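Local coordinates for hypothetical protein PH1897 (Pyrococcus horikoshii, PDB 1VDW), which probably hydrolyses fructose 1,6-bisphosphate to fructose 6-phosphate and phosphate with the help of magnesium, and belongs to the inositol monophosphatase superfamily, at residues E243-E246 with T247-S251. Sequence-based numbering, arbitrary orientation.
Sequences ELLE and TILRS
Four consecutive i to i+4 backbone hydrogen bonds join Glu243 to Thr247, Leu244 to Ile248, Leu245 to Leu249 and Glu246 to Arg250; the shortest runs 2.8 Å from Ile248 N to Leu244 O. Ser251, with its small hydroxyl, folds back, and its OG donates to Thr247 O at 2.8 Å, adding a side-chain bond to that carbonyl.

The apolar residues meet one turn apart. Leu245 and Leu249 run alongside each other in the same direction, Leu245 CD2 reaching Leu249 CD1 at 3.6 Å. Leu244 and Ile248 are turned across each other, with Leu244 CG 4.1 Å from Ile248 CD1. Leu244 swings CG away from its own nitrogen (chi1 170°), which sets CG beside its own carbonyl carbon and lets the branch reach Ile248. Branched aliphatic chains suit this flank, because Leu245, Ile248 and Leu249 all also touch Ile237 of strand 234-239.

The charged chains of Glu243, Glu246 and Arg250 suit the exposed flank. Thr247, only partly exposed, is short enough to keep OG1 near the backbone, 2.9 Å from Glu243 O. In one of its two conformers Arg250 bends at chi3 (-56°), and one guanidinium face then lies against Thr247 CA.

This pattern is that of a short amphipathic helix near the C-terminus, packed by its aliphatic side on the five-stranded mixed sheet of the inositol monophosphatase fold.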
loop_
_atom_site.group_PDB
_atom_site.type_symbol
_atom_site.label_atom_id
_atom_site.label_comp_id
_atom_site.label_asym_id
_atom_site.label_seq_id
_atom_site.Cartn_x
_atom_site.Cartn_y
_atom_site.Cartn_z
ATOM N N GLU A 243 15.017 16.268 13.976
ATOM C CA GLU A 243 14.191 17.470 13.902
ATOM C C GLU A 243 12.784 17.138 13.413
ATOM O O GLU A 243 11.802 17.672 13.922
ATOM C CB GLU A 243 14.825 18.512 12.976
ATOM C CG GLU A 243 14.084 19.844 12.965
ATOM C CD GLU A 243 14.708 20.859 12.026
ATOM O OE1 GLU A 243 14.276 22.032 12.051
ATOM O OE2 GLU A 243 15.625 20.487 11.263
ATOM N N LEU A 244 12.691 16.255 12.424
ATOM C CA LEU A 244 11.395 15.849 11.890
ATOM C C LEU A 244 10.606 15.111 12.966
ATOM O O LEU A 244 9.415 15.356 13.160
ATOM C CB LEU A 244 11.591 14.945 10.668
ATOM C CG LEU A 244 10.353 14.226 10.119
ATOM C CD1 LEU A 244 9.275 15.237 9.772
ATOM C CD2 LEU A 244 10.740 13.405 8.893
ATOM N N LEU A 245 11.282 14.212 13.671
ATOM C CA LEU A 245 10.641 13.447 14.731
ATOM C C LEU A 245 10.072 14.404 15.776
ATOM O O LEU A 245 8.931 14.257 16.210
ATOM C CB LEU A 245 11.650 12.488 15.373
ATOM C CG LEU A 245 11.090 11.337 16.216
ATOM C CD1 LEU A 245 12.172 10.291 16.416
ATOM C CD2 LEU A 245 10.576 11.850 17.550
ATOM N N GLU A 246 10.867 15.392 16.175
ATOM C CA GLU A 246 10.408 16.358 17.163
ATOM C C GLU A 246 9.253 17.199 16.628
ATOM O O GLU A 246 8.327 17.533 17.367
ATOM C CB GLU A 246 11.572 17.248 17.613
ATOM C CG GLU A 246 12.520 16.527 18.561
ATOM C CD GLU A 246 13.653 17.401 19.047
ATOM O OE1 GLU A 246 13.400 18.581 19.368
ATOM O OE2 GLU A 246 14.796 16.901 19.122
ATOM N N THR A 247 9.301 17.532 15.342
ATOM C CA THR A 247 8.229 18.309 14.731
ATOM C C THR A 247 6.939 17.497 14.752
ATOM O O THR A 247 5.860 18.031 15.001
ATOM C CB THR A 247 8.568 18.684 13.278
ATOM O OG1 THR A 247 9.672 19.596 13.270
ATOM C CG2 THR A 247 7.367 19.330 12.593
ATOM N N ILE A 248 7.053 16.197 14.493
ATOM C CA ILE A 248 5.883 15.330 14.507
ATOM C C ILE A 248 5.289 15.293 15.914
ATOM O O ILE A 248 4.078 15.414 16.086
ATOM C CB ILE A 248 6.247 13.895 14.052
ATOM C CG1 ILE A 248 6.593 13.905 12.560
ATOM C CG2 ILE A 248 5.086 12.943 14.329
ATOM C CD1 ILE A 248 7.166 12.600 12.044
ATOM N N LEU A 249 6.141 15.136 16.921
ATOM C CA LEU A 249 5.664 15.097 18.300
ATOM C C LEU A 249 4.936 16.389 18.666
ATOM O O LEU A 249 3.892 16.357 19.320
ATOM C CB LEU A 249 6.833 14.864 19.261
ATOM C CG LEU A 249 7.471 13.471 19.214
ATOM C CD1 LEU A 249 8.682 13.432 20.134
ATOM C CD2 LEU A 249 6.447 12.420 19.622
ATOM N N ARG A 250 5.480 17.521 18.233
ATOM C CA ARG A 250 4.864 18.814 18.521
ATOM C C ARG A 250 3.546 19.002 17.779
ATOM O O ARG A 250 2.713 19.822 18.172
ATOM C CB ARG A 250 5.807 19.964 18.146
ATOM C CG ARG A 250 7.022 20.115 19.042
ATOM C CD ARG A 250 7.665 21.497 18.909
ATOM N NE ARG A 250 8.042 21.823 17.535
ATOM C CZ ARG A 250 9.075 21.289 16.894
ATOM N NH1 ARG A 250 9.847 20.396 17.498
ATOM N NH2 ARG A 250 9.339 21.650 15.646
ATOM N N SER A 251 3.352 18.234 16.712
ATOM C CA SER A 251 2.146 18.348 15.902
ATOM C C SER A 251 1.058 17.330 16.211
ATOM O O SER A 251 0.012 17.324 15.558
ATOM C CB SER A 251 2.512 18.249 14.423
ATOM O OG SER A 251 3.469 19.232 14.068
#